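Side-chain contacts in TetR/AcrR family transcriptional regulator (Bradyrhizobium diazoefficiens, PDB 6G8G), which probably represses transcription by binding operator DNA and is relieved of that role when flavonoids such as genistein bind to it: residues Arg28-Trp31 against Gln32-Glu36; Ala67-Ala70 against Ser71-Val74; Ser79-Arg82 against Asp83-Val86; Arg132-Glu136 against Ser137-Ala141; Met165-Ala168 against Asn169-Leu172. All coordinates share one frame; numbering follows the deposited sequence.

Contact 1 of 5, residues Arg28-Trp31 against Gln32-Glu36; sequences RAAW and QLFLE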
loop_
_atom_site.group_PDB
_atom_site.type_symbol
_atom_site.label_atom_id
_atom_site.label_comp_id
_atom_site.label_asym_id
_atom_site.label_seq_id
_atom_site.Cartn_x
_atom_site.Cartn_y
_atom_site.Cartn_z
ATOM N N ARG A 28 27.134 -5.961 -2.709
ATOM C CA ARG A 28 26.734 -6.186 -1.317
ATOM C C ARG A 28 27.150 -5.017 -0.437
ATOM O O ARG A 28 26.453 -4.648 0.494
ATOM C CB ARG A 28 27.308 -7.490 -0.755
ATOM C CG ARG A 28 26.672 -8.736 -1.322
ATOM C CD ARG A 28 27.239 -9.966 -0.589
ATOM N NE ARG A 28 28.639 -10.293 -0.909
ATOM C CZ ARG A 28 29.044 -10.896 -2.032
ATOM N NH1 ARG A 28 30.335 -11.161 -2.216
ATOM N NH2 ARG A 28 28.178 -11.211 -2.997
ATOM N N ALA A 29 28.281 -4.408 -0.738
ATOM C CA ALA A 29 28.731 -3.278 0.066
ATOM C C ALA A 29 27.822 -2.053 -0.113
ATOM O O ALA A 29 27.587 -1.287 0.831
ATOM C CB ALA A 29 30.160 -2.926 -0.286
ATOM N N ALA A 30 27.338 -1.874 -1.333
ATOM C CA ALA A 30 26.502 -0.744 -1.652
ATOM C C ALA A 30 25.158 -0.943 -1.038
ATOM O O ALA A 30 24.558 -0.011 -0.531
ATOM C CB ALA A 30 26.372 -0.590 -3.151
ATOM N N TRP A 31 24.674 -2.165 -1.083
ATOM C CA TRP A 31 23.384 -2.468 -0.470
ATOM C C TRP A 31 23.445 -2.078 1.010
ATOM O O TRP A 31 22.599 -1.339 1.502
ATOM C CB TRP A 31 23.079 -3.956 -0.684
ATOM C CG TRP A 31 21.863 -4.476 -0.114
ATOM C CD1 TRP A 31 21.723 -5.532 0.767
ATOM C CD2 TRP A 31 20.574 -4.017 -0.403
ATOM N NE1 TRP A 31 20.399 -5.740 1.045
ATOM C CE2 TRP A 31 19.668 -4.820 0.342
ATOM C CE3 TRP A 31 20.077 -2.985 -1.215
ATOM C CZ2 TRP A 31 18.302 -4.624 0.295
ATOM C CZ3 TRP A 31 18.729 -2.788 -1.259
ATOM C CH2 TRP A 31 17.846 -3.606 -0.508
ATOM N N GLN A 32 24.488 -2.538 1.693
ATOM C CA GLN A 32 24.676 -2.249 3.094
ATOM C C GLN A 32 24.601 -0.745 3.367
ATOM O O GLN A 32 23.893 -0.301 4.269
ATOM C CB GLN A 32 26.020 -2.786 3.542
ATOM C CG GLN A 32 26.323 -2.605 5.024
ATOM C CD GLN A 32 25.389 -3.321 5.978
ATOM O OE1 GLN A 32 25.690 -4.428 6.420
ATOM N NE2 GLN A 32 24.280 -2.665 6.366
ATOM N N LEU A 33 25.325 0.050 2.604
ATOM C CA LEU A 33 25.328 1.479 2.849
ATOM C C LEU A 33 24.001 2.156 2.531
ATOM O O LEU A 33 23.563 3.059 3.245
ATOM C CB LEU A 33 26.447 2.160 2.056
ATOM C CG LEU A 33 27.856 1.886 2.596
ATOM C CD1 LEU A 33 28.928 2.336 1.624
ATOM C CD2 LEU A 33 28.045 2.603 3.925
ATOM N N PHE A 34 23.361 1.734 1.455
ATOM C CA PHE A 34 22.109 2.328 1.091
ATOM C C PHE A 34 21.110 2.106 2.217
ATOM O O PHE A 34 20.320 3.006 2.523
ATOM C CB PHE A 34 21.568 1.756 -0.224
ATOM C CG PHE A 34 22.376 2.114 -1.429
ATOM C CD1 PHE A 34 23.192 3.220 -1.449
ATOM C CD2 PHE A 34 22.304 1.346 -2.552
ATOM C CE1 PHE A 34 23.961 3.518 -2.565
ATOM C CE2 PHE A 34 23.070 1.639 -3.662
ATOM C CZ PHE A 34 23.896 2.729 -3.673
ATOM N N LEU A 35 21.124 0.932 2.846
ATOM C CA LEU A 35 20.139 0.747 3.902
ATOM C C LEU A 35 20.594 1.353 5.214
ATOM O O LEU A 35 19.751 1.841 5.934
ATOM C CB LEU A 35 19.465 -0.624 4.019
ATOM C CG LEU A 35 20.169 -1.841 3.537
ATOM C CD1 LEU A 35 21.312 -2.142 4.472
ATOM C CD2 LEU A 35 19.182 -2.982 3.476
ATOM N N GLU A 36 21.894 1.417 5.495
ATOM C CA GLU A 36 22.377 2.181 6.673
ATOM C C GLU A 36 22.028 3.667 6.549
ATOM O O GLU A 36 21.358 4.208 7.410
ATOM C CB GLU A 36 23.899 2.053 6.886
ATOM C CG GLU A 36 24.404 0.768 7.572
ATOM C CD GLU A 36 25.944 0.592 7.520
ATOM O OE1 GLU A 36 26.433 -0.554 7.410
ATOM O OE2 GLU A 36 26.676 1.595 7.595
#

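Contact 2 of 5, residues Ala67-Ala70 against Ser71-Val74; sequences ALFA and SLIV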
loop_
_atom_site.group_PDB
_atom_site.type_symbol
_atom_site.label_atom_id
_atom_site.label_comp_id
_atom_site.label_asym_id
_atom_site.label_seq_id
_atom_site.Cartn_x
_atom_site.Cartn_y
_atom_site.Cartn_z
ATOM N N ALA A 67 23.443 3.843 -11.633
ATOM C CA ALA A 67 23.582 2.564 -12.325
ATOM C C ALA A 67 23.782 1.407 -11.337
ATOM O O ALA A 67 23.253 0.330 -11.504
ATOM C CB ALA A 67 24.701 2.645 -13.351
ATOM N N LEU A 68 24.496 1.662 -10.272
ATOM C CA LEU A 68 24.726 0.641 -9.265
ATOM C C LEU A 68 23.420 0.213 -8.610
ATOM O O LEU A 68 23.151 -0.968 -8.452
ATOM C CB LEU A 68 25.602 1.232 -8.204
ATOM C CG LEU A 68 26.400 0.547 -7.146
ATOM C CD1 LEU A 68 27.233 -0.590 -7.597
ATOM C CD2 LEU A 68 27.367 1.603 -6.620
ATOM N N PHE A 69 22.586 1.184 -8.280
ATOM C CA PHE A 69 21.313 0.888 -7.642
ATOM C C PHE A 69 20.329 0.186 -8.585
ATOM O O PHE A 69 19.558 -0.700 -8.179
ATOM C CB PHE A 69 20.688 2.164 -7.111
ATOM C CG PHE A 69 19.573 1.932 -6.130
ATOM C CD1 PHE A 69 19.584 0.846 -5.290
ATOM C CD2 PHE A 69 18.536 2.821 -6.024
ATOM C CE1 PHE A 69 18.561 0.625 -4.404
ATOM C CE2 PHE A 69 17.509 2.609 -5.147
ATOM C CZ PHE A 69 17.523 1.508 -4.331
ATOM N N ALA A 70 20.381 0.565 -9.854
ATOM C CA ALA A 70 19.616 -0.123 -10.858
ATOM C C ALA A 70 19.979 -1.602 -10.930
ATOM O O ALA A 70 19.083 -2.457 -11.027
ATOM C CB ALA A 70 19.800 0.537 -12.201
ATOM N N SER A 71 21.258 -1.944 -10.854
ATOM C CA SER A 71 21.640 -3.378 -10.809
ATOM C C SER A 71 21.077 -4.085 -9.589
ATOM O O SER A 71 20.681 -5.241 -9.659
ATOM C CB SER A 71 23.147 -3.540 -10.784
ATOM O OG SER A 71 23.709 -3.351 -12.058
ATOM N N LEU A 72 21.080 -3.395 -8.458
ATOM C CA LEU A 72 20.565 -3.990 -7.237
ATOM C C LEU A 72 19.099 -4.265 -7.376
ATOM O O LEU A 72 18.627 -5.354 -7.049
ATOM C CB LEU A 72 20.737 -3.058 -6.079
ATOM C CG LEU A 72 22.133 -3.189 -5.438
ATOM C CD1 LEU A 72 22.558 -1.984 -4.612
ATOM C CD2 LEU A 72 22.181 -4.448 -4.576
ATOM N N ILE A 73 18.383 -3.265 -7.889
ATOM C CA ILE A 73 16.971 -3.422 -8.156
ATOM C C ILE A 73 16.667 -4.571 -9.089
ATOM O O ILE A 73 15.864 -5.427 -8.757
ATOM C CB ILE A 73 16.377 -2.165 -8.767
ATOM C CG1 ILE A 73 16.251 -1.107 -7.699
ATOM C CG2 ILE A 73 14.997 -2.428 -9.341
ATOM C CD1 ILE A 73 15.962 0.264 -8.259
ATOM N N VAL A 74 17.279 -4.590 -10.258
ATOM C CA VAL A 74 16.968 -5.642 -11.198
ATOM C C VAL A 74 17.266 -7.006 -10.605
ATOM O O VAL A 74 16.530 -7.949 -10.820
ATOM C CB VAL A 74 17.753 -5.424 -12.490
ATOM C CG1 VAL A 74 17.718 -6.631 -13.409
ATOM C CG2 VAL A 74 17.234 -4.178 -13.194
#

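Contact 3 of 5, residues Ser79-Arg82 against Asp83-Val86; sequences SLQR and DLPV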
loop_
_atom_site.group_PDB
_atom_site.type_symbol
_atom_site.label_atom_id
_atom_site.label_comp_id
_atom_site.label_asym_id
_atom_site.label_seq_id
_atom_site.Cartn_x
_atom_site.Cartn_y
_atom_site.Cartn_z
ATOM N N SER A 79 14.867 -12.072 -8.622
ATOM C CA SER A 79 14.911 -13.112 -7.598
ATOM C C SER A 79 13.533 -13.391 -7.004
ATOM O O SER A 79 13.082 -14.535 -6.996
ATOM C CB SER A 79 15.877 -12.673 -6.497
ATOM O OG SER A 79 16.091 -13.716 -5.571
ATOM N N LEU A 80 12.850 -12.330 -6.570
ATOM C CA LEU A 80 11.433 -12.422 -6.097
ATOM C C LEU A 80 10.503 -13.038 -7.135
ATOM O O LEU A 80 9.650 -13.853 -6.813
ATOM C CB LEU A 80 10.910 -11.054 -5.619
ATOM C CG LEU A 80 11.644 -10.601 -4.339
ATOM C CD1 LEU A 80 11.519 -9.085 -4.080
ATOM C CD2 LEU A 80 11.169 -11.417 -3.138
ATOM N N GLN A 81 10.738 -12.736 -8.399
ATOM C CA GLN A 81 9.931 -13.313 -9.476
ATOM C C GLN A 81 10.074 -14.829 -9.665
ATOM O O GLN A 81 9.130 -15.491 -10.095
ATOM C CB GLN A 81 10.228 -12.582 -10.777
ATOM C CG GLN A 81 9.685 -11.177 -10.804
ATOM C CD GLN A 81 8.185 -11.169 -10.980
ATOM O OE1 GLN A 81 7.651 -11.793 -11.910
ATOM N NE2 GLN A 81 7.485 -10.502 -10.066
ATOM N N ARG A 82 11.245 -15.376 -9.344
ATOM C CA ARG A 82 11.458 -16.818 -9.453
ATOM C C ARG A 82 10.793 -17.600 -8.336
ATOM O O ARG A 82 10.504 -18.775 -8.496
ATOM C CB ARG A 82 12.952 -17.151 -9.488
ATOM C CG ARG A 82 13.709 -16.533 -10.652
ATOM C CD ARG A 82 15.127 -17.115 -10.857
ATOM N NE ARG A 82 16.083 -16.008 -10.771
ATOM C CZ ARG A 82 16.866 -15.742 -9.718
ATOM N NH1 ARG A 82 16.884 -16.526 -8.633
ATOM N NH2 ARG A 82 17.656 -14.674 -9.741
ATOM N N ASP A 83 10.556 -16.952 -7.213
ATOM C CA ASP A 83 9.785 -17.577 -6.152
ATOM C C ASP A 83 8.291 -17.671 -6.466
ATOM O O ASP A 83 7.499 -18.114 -5.630
ATOM C CB ASP A 83 9.973 -16.812 -4.825
ATOM C CG ASP A 83 11.443 -16.714 -4.394
ATOM O OD1 ASP A 83 12.312 -17.399 -4.995
ATOM O OD2 ASP A 83 11.717 -15.935 -3.452
ATOM N N LEU A 84 7.862 -17.159 -7.603
ATOM C CA LEU A 84 6.436 -17.213 -7.897
ATOM C C LEU A 84 6.242 -18.397 -8.801
ATOM O O LEU A 84 7.044 -18.583 -9.696
ATOM C CB LEU A 84 5.913 -15.902 -8.551
ATOM C CG LEU A 84 5.246 -14.757 -7.757
ATOM C CD1 LEU A 84 5.824 -14.608 -6.364
ATOM C CD2 LEU A 84 5.312 -13.425 -8.478
ATOM N N PRO A 85 5.159 -19.176 -8.618
ATOM C CA PRO A 85 4.925 -20.283 -9.553
ATOM C C PRO A 85 4.523 -19.804 -10.936
ATOM O O PRO A 85 4.184 -18.614 -11.121
ATOM C CB PRO A 85 3.766 -21.067 -8.937
ATOM C CG PRO A 85 3.225 -20.244 -7.835
ATOM C CD PRO A 85 4.026 -18.973 -7.702
ATOM N N VAL A 86 4.672 -20.693 -11.910
ATOM C CA VAL A 86 4.050 -20.490 -13.204
ATOM C C VAL A 86 2.750 -21.312 -13.185
ATOM O O VAL A 86 2.784 -22.541 -13.218
ATOM C CB VAL A 86 4.936 -20.915 -14.403
ATOM C CG1 VAL A 86 4.147 -20.730 -15.705
ATOM C CG2 VAL A 86 6.229 -20.105 -14.448
#

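Contact 4 of 5, residues Arg132-Glu136 against Ser137-Ala141; sequences RLFYE and SGPEA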
loop_
_atom_site.group_PDB
_atom_site.type_symbol
_atom_site.label_atom_id
_atom_site.label_comp_id
_atom_site.label_asym_id
_atom_site.label_seq_id
_atom_site.Cartn_x
_atom_site.Cartn_y
_atom_site.Cartn_z
ATOM N N ARG A 132 10.482 4.003 -11.117
ATOM C CA ARG A 132 9.702 3.279 -12.124
ATOM C C ARG A 132 10.340 1.975 -12.504
ATOM O O ARG A 132 9.669 0.991 -12.783
ATOM C CB ARG A 132 9.502 4.111 -13.367
ATOM C CG ARG A 132 8.540 3.468 -14.340
ATOM C CD ARG A 132 7.838 4.516 -15.173
ATOM N NE ARG A 132 6.712 5.175 -14.510
ATOM C CZ ARG A 132 5.558 4.577 -14.216
ATOM N NH1 ARG A 132 5.362 3.277 -14.483
ATOM N NH2 ARG A 132 4.597 5.277 -13.625
ATOM N N LEU A 133 11.655 1.956 -12.507
ATOM C CA LEU A 133 12.359 0.720 -12.792
ATOM C C LEU A 133 11.964 -0.363 -11.769
ATOM O O LEU A 133 11.770 -1.516 -12.121
ATOM C CB LEU A 133 13.874 0.944 -12.764
ATOM C CG LEU A 133 14.678 -0.340 -12.992
ATOM C CD1 LEU A 133 14.397 -0.929 -14.352
ATOM C CD2 LEU A 133 16.155 -0.091 -12.817
ATOM N N PHE A 134 11.893 0.024 -10.507
ATOM C CA PHE A 134 11.487 -0.902 -9.485
ATOM C C PHE A 134 10.054 -1.367 -9.722
ATOM O O PHE A 134 9.768 -2.569 -9.737
ATOM C CB PHE A 134 11.607 -0.282 -8.089
ATOM C CG PHE A 134 10.897 -1.085 -7.047
ATOM C CD1 PHE A 134 11.470 -2.244 -6.540
ATOM C CD2 PHE A 134 9.637 -0.740 -6.645
ATOM C CE1 PHE A 134 10.817 -3.003 -5.611
ATOM C CE2 PHE A 134 8.983 -1.492 -5.698
ATOM C CZ PHE A 134 9.572 -2.620 -5.186
ATOM N N TYR A 135 9.154 -0.414 -9.929
ATOM C CA TYR A 135 7.762 -0.753 -10.177
ATOM C C TYR A 135 7.597 -1.746 -11.332
ATOM O O TYR A 135 6.889 -2.735 -11.181
ATOM C CB TYR A 135 6.920 0.488 -10.440
ATOM C CG TYR A 135 5.483 0.132 -10.726
ATOM C CD1 TYR A 135 4.627 -0.268 -9.710
ATOM C CD2 TYR A 135 5.010 0.127 -12.022
ATOM C CE1 TYR A 135 3.326 -0.633 -9.980
ATOM C CE2 TYR A 135 3.720 -0.247 -12.323
ATOM C CZ TYR A 135 2.877 -0.624 -11.302
ATOM O OH TYR A 135 1.599 -0.997 -11.669
ATOM N N GLU A 136 8.263 -1.499 -12.455
ATOM C CA GLU A 136 8.090 -2.334 -13.659
ATOM C C GLU A 136 8.776 -3.675 -13.562
ATOM O O GLU A 136 8.349 -4.640 -14.192
ATOM C CB GLU A 136 8.549 -1.605 -14.924
ATOM C CG GLU A 136 7.755 -0.319 -15.168
ATOM C CD GLU A 136 7.835 0.242 -16.584
ATOM O OE1 GLU A 136 8.841 -0.050 -17.281
ATOM O OE2 GLU A 136 6.882 0.979 -16.974
ATOM N N SER A 137 9.804 -3.759 -12.739
ATOM C CA SER A 137 10.551 -5.012 -12.567
ATOM C C SER A 137 9.936 -5.929 -11.532
ATOM O O SER A 137 10.188 -7.114 -11.542
ATOM C CB SER A 137 11.975 -4.682 -12.129
ATOM O OG SER A 137 12.584 -3.827 -13.069
ATOM N N GLY A 138 9.197 -5.357 -10.587
ATOM C CA GLY A 138 8.598 -6.136 -9.487
ATOM C C GLY A 138 7.075 -6.257 -9.599
ATOM O O GLY A 138 6.553 -7.106 -10.298
ATOM N N PRO A 139 6.354 -5.360 -8.956
ATOM C CA PRO A 139 4.910 -5.345 -8.969
ATOM C C PRO A 139 4.297 -5.511 -10.353
ATOM O O PRO A 139 3.411 -6.349 -10.537
ATOM C CB PRO A 139 4.592 -3.960 -8.427
ATOM C CG PRO A 139 5.697 -3.660 -7.510
ATOM C CD PRO A 139 6.917 -4.298 -8.105
ATOM N N GLU A 140 4.726 -4.712 -11.327
ATOM C CA GLU A 140 4.105 -4.819 -12.642
ATOM C C GLU A 140 4.457 -6.151 -13.267
ATOM O O GLU A 140 3.680 -6.713 -14.012
ATOM C CB GLU A 140 4.482 -3.662 -13.559
ATOM C CG GLU A 140 3.526 -3.549 -14.725
ATOM C CD GLU A 140 3.698 -2.293 -15.555
ATOM O OE1 GLU A 140 2.845 -1.357 -15.434
ATOM O OE2 GLU A 140 4.666 -2.260 -16.341
ATOM N N ALA A 141 5.635 -6.660 -12.966
ATOM C CA ALA A 141 6.031 -7.958 -13.513
ATOM C C ALA A 141 5.130 -9.061 -13.011
ATOM O O ALA A 141 4.739 -9.957 -13.767
ATOM C CB ALA A 141 7.470 -8.273 -13.157
#

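Contact 5 of 5, residues Met165-Ala168 against Asn169-Leu172; sequences MEAA and NQFL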
loop_
_atom_site.group_PDB
_atom_site.type_symbol
_atom_site.label_atom_id
_atom_site.label_comp_id
_atom_site.label_asym_id
_atom_site.label_seq_id
_atom_site.Cartn_x
_atom_site.Cartn_y
_atom_site.Cartn_z
HETATM N N MSE A 165 -4.538 -7.775 -18.009
HETATM C CA MSE A 165 -3.800 -7.026 -16.986
HETATM C C MSE A 165 -4.744 -6.420 -15.974
HETATM O O MSE A 165 -4.503 -6.485 -14.779
HETATM C CB MSE A 165 -2.928 -5.988 -17.663
HETATM C CG MSE A 165 -1.767 -6.756 -18.271
HETATM SE SE MSE A 165 -0.267 -5.549 -18.690
HETATM C CE MSE A 165 0.219 -4.842 -16.930
ATOM N N GLU A 166 -5.827 -5.830 -16.452
ATOM C CA GLU A 166 -6.825 -5.311 -15.582
ATOM C C GLU A 166 -7.273 -6.425 -14.657
ATOM O O GLU A 166 -7.372 -6.231 -13.461
ATOM C CB GLU A 166 -7.982 -4.733 -16.412
ATOM C CG GLU A 166 -9.123 -4.097 -15.611
ATOM C CD GLU A 166 -10.109 -3.298 -16.459
ATOM O OE1 GLU A 166 -10.807 -3.898 -17.329
ATOM O OE2 GLU A 166 -10.155 -2.057 -16.250
ATOM N N ALA A 167 -7.538 -7.600 -15.207
ATOM C CA ALA A 167 -8.071 -8.696 -14.389
ATOM C C ALA A 167 -7.041 -9.196 -13.415
ATOM O O ALA A 167 -7.356 -9.522 -12.287
ATOM C CB ALA A 167 -8.549 -9.832 -15.252
ATOM N N ALA A 168 -5.801 -9.256 -13.846
ATOM C CA ALA A 168 -4.742 -9.690 -12.958
ATOM C C ALA A 168 -4.652 -8.727 -11.796
ATOM O O ALA A 168 -4.554 -9.123 -10.640
ATOM C CB ALA A 168 -3.421 -9.754 -13.706
ATOM N N ASN A 169 -4.670 -7.447 -12.104
ATOM C CA ASN A 169 -4.532 -6.441 -11.066
ATOM C C ASN A 169 -5.701 -6.496 -10.084
ATOM O O ASN A 169 -5.554 -6.266 -8.888
ATOM C CB ASN A 169 -4.412 -5.084 -11.727
ATOM C CG ASN A 169 -4.202 -3.970 -10.759
ATOM O OD1 ASN A 169 -4.961 -3.055 -10.800
ATOM N ND2 ASN A 169 -3.154 -4.008 -9.933
ATOM N N GLN A 170 -6.863 -6.859 -10.583
ATOM C CA GLN A 170 -8.020 -6.943 -9.736
ATOM C C GLN A 170 -7.916 -8.119 -8.814
ATOM O O GLN A 170 -8.188 -8.008 -7.625
ATOM C CB GLN A 170 -9.266 -7.023 -10.587
ATOM C CG GLN A 170 -9.560 -5.678 -11.217
ATOM C CD GLN A 170 -10.535 -5.758 -12.375
ATOM O OE1 GLN A 170 -10.648 -6.778 -13.058
ATOM N NE2 GLN A 170 -11.252 -4.665 -12.601
ATOM N N PHE A 171 -7.457 -9.230 -9.346
ATOM C CA PHE A 171 -7.235 -10.417 -8.513
ATOM C C PHE A 171 -6.277 -10.128 -7.369
ATOM O O PHE A 171 -6.534 -10.469 -6.230
ATOM C CB PHE A 171 -6.695 -11.574 -9.352
ATOM C CG PHE A 171 -6.384 -12.784 -8.557
ATOM C CD1 PHE A 171 -7.387 -13.658 -8.204
ATOM C CD2 PHE A 171 -5.102 -13.063 -8.175
ATOM C CE1 PHE A 171 -7.105 -14.790 -7.473
ATOM C CE2 PHE A 171 -4.808 -14.206 -7.447
ATOM C CZ PHE A 171 -5.807 -15.066 -7.093
ATOM N N LEU A 172 -5.183 -9.463 -7.688
ATOM C CA LEU A 172 -4.171 -9.173 -6.707
ATOM C C LEU A 172 -4.636 -8.124 -5.707
ATOM O O LEU A 172 -4.441 -8.291 -4.508
ATOM C CB LEU A 172 -2.884 -8.753 -7.389
ATOM C CG LEU A 172 -2.256 -9.836 -8.285
ATOM C CD1 LEU A 172 -1.214 -9.244 -9.218
ATOM C CD2 LEU A 172 -1.627 -10.933 -7.442
#

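Contact 1 of 5, residues Arg28-Trp31 against Gln32-Glu36
Leu35 reaches back one helical turn to Trp31 and lays its CD2 methyl over one face of the indole, a CH-pi contact. The methyl sits off centre, 4.0 Å from the centroid of the six-membered ring, with Leu35 CD2 3.7 Å from Trp31 CE2. Trp31 CG lies opposite its own backbone N (chi1 178°), a turn that brings the indole round to the side from which Leu35 comes.

The other ring contact sets Phe34 against Ala30. The methyl CB of Ala30 meets Phe34 CE2 at 4.0 Å, while the carbonyl oxygen of Ala30 lies above one face of the Phe34 ring. In the TetR family this helix, 23-37, opens the DNA-binding domain and packs against the helix-turn-helix; here Ala29, Ala30 and Leu33 rest on helix 44-51. Phe34 turns inward, meeting Phe39 and Phe69 edge to face, and a serine in its place would probably open a gap beside Ala30 and take from Phe39 and Phe69 their edge-to-face partner.

Beneath the side chains run four helical backbone bonds, from the amides of Gln32, Leu33, Phe34 and Leu35 to the carbonyls of Arg28, Ala29, Ala30 and Trp31. That from Phe34 N to Ala30 O spans 2.9 Å.

Contact 2 of 5, residues Ala67-Ala70 against Ser71-Val74
Ile73 stands its CD1 methyl over the centre of the Phe69 ring, one turn apart on helix 65-82, the helix that in TetR-family regulators joins the DNA-binding domain to the ligand-binding domain. The methyl carbon is 4.2 Å from the ring centroid and only 12° off the ring normal, a nearly axial CH-pi contact. Leu72 comes to the same ring obliquely, its CB 4.1 Å from Phe69 CD1. This is the buried, tightly packed side: Phe69 also meets the rings of Phe34 and Phe39 and touches Ile119, Ile120 and Leu130, while Leu72 lies on Trp31 of helix 23-37. Phe69 CG points away from its own backbone N (chi1 -165°), which sends the ring out among these neighbours.

The other side is more open. Ala67, Ala70, Ser71 and Val74 are partly exposed, and little joins their side chains to one another. Ser71 OG stays 3.8 Å from Ala67 O; the bond between these residues is the backbone one, from Ser71 N. Ala70 nevertheless packs on Leu130 and Leu133 of helix 128-137. Its carbonyl receives the straightest bond of the turn, Val74 N to Ala70 O, 2.9 Å long with an N-H...O angle of 174°.

Contact 3 of 5, residues Ser79-Arg82 against Asp83-Val86
Ser79 O lies 3.5 Å from Asp83 N, and takes instead a weak bond from the amide of Arg82. The Asp83 carboxylate folds back over the same region, OD1 lying 3.6 Å from Ser79 O; these are two acceptors, and the approach is a contact without a bond. Ser79 CA also lies beneath one face of the Arg82 guanidinium.

Leu80 is next. Its carbonyl takes a weak hydrogen bond, Asp83 N to Leu80 O at 3.3 Å, and the Leu84 CD1 methyl comes near the same oxygen. At Gln81 the pattern repeats: Leu84 N bonds to Gln81 O, also 3.3 Å, with the donor well above the carbonyl plane. Both bonds span three residues, the spacing of a 3-10 turn, as the chain passes from helix 65-82 into the loop leading to helix 93-109. The Gln81 side chain is bent at chi2 (-74°), carrying its amide round to Leu84, where NE2 meets CD2 at 4.0 Å. That NE2 is hydrogen-bonded to Thr142 OG1 of helix 139-155, and the buried Leu84 touches Thr142 as well.

Arg82, exposed, is opposite in charge to Asp83, yet Arg82 NH1 remains 5.9 Å from Asp83 OD1, too far for a salt bridge.

Contact 4 of 5, residues Arg132-Glu136 against Ser137-Ala141
Pro139 and Glu140, starting the next helix, approach the Tyr135 ring from the same side. Pro139 CB comes obliquely, 3.9 Å from Tyr135 CE1, and Glu140 crosses at about a right angle, its OE1 3.4 Å from Tyr135 CE2. A nearly straight backbone bond, Glu140 N to Tyr135 O (2.9 Å), joins the same pair. The phenol hydroxyl is hydrogen-bonded to Glu178 of the second subunit. With an alanine in place of Tyr135, Pro139 and Glu140 would probably lose the ring they lean on, and Glu178 of that subunit this hydrogen bond.

The break between the helices positions this group. Leu133 O is gripped from opposite faces of its plane by Ser137 OG (2.6 Å) and Ser137 N, and Phe134 O takes the amide of Gly138, which then leaves helical geometry and serves as N-cap residue of helix 139-155. Farther out, Glu136 and Glu140 run side by side, like charges with OE2 atoms 4.0 Å apart, which Arg132, in a long salt bridge with Glu136, and Arg144, in a weak long ion pair with Glu140, may offset.

Around it, Leu133 and Phe134 pack on helix 65-82, Phe134 also on helix 114-121, and Pro139 on Leu181 of the second subunit.

Contact 5 of 5, residues Met165-Ala168 against Asn169-Leu172
The first torsions of Glu166 and Gln170, one turn apart, bring the two side chains together. In Glu166, CG stands opposite the backbone N (chi1 -178°). In Gln170, CG lies beside the backbone N and opposite the carbonyl carbon (chi1 -73°), and the chain then runs on extended, back along the preceding turn. The two side chains thus slant across each other, Glu166 CG lying 3.7 Å from Gln170 NE2. The carboxylate and amide planes are only 11° apart, yet the contact is made by the methylene of Glu166 and not by its carboxylate oxygens.

The same path lays the Gln170 side chain over the backbone: its CG is 3.2 Å from Glu166 O, and OE1 is 3.5 Å from Ala167 CA. Gln170 OE1 and Glu166 O are both acceptors, so their nearness adds no bond. Glu166 O is instead satisfied by the amide of Gln170, at 3.0 Å from N to O. Parallel bonds run from Asn169 N to the O of Met165, present as selenomethionine, at 2.8 Å, from Phe171 N to Ala167 O, and from Leu172 N to Ala168 O, whose oxygen also lies near Leu172 CG.

Asn169 touches Glu178 and Gln170 touches Phe205, both of the second subunit, while Phe171 turns to Phe206, meeting it edge to face. This is a regular, largely buried alpha-helical turn of helix 164-176, set at the subunit interface of the all-helical C-terminal domain.

How the contacts relate
The five contacts follow one another along the chain and run from the DNA-binding end to the far side of the C-terminal domain, contacts 1 and 5 having centres about 34 Å apart. Contacts 1 and 2, with centres about 12 Å apart, share the hydrophobic core between helices 23-37 and 65-82. Contacts 2 and 3 both use helix 65-82, with centres about 19 Å apart, and contact 4 touches both of them, Leu133 packing on Ala70 and Ala141 on Gln81. Contact 5 joins contact 4 through Met165 against Glu140, and both touch the second subunit. This chain of packing could help relay flavonoid binding to the DNA-binding domain.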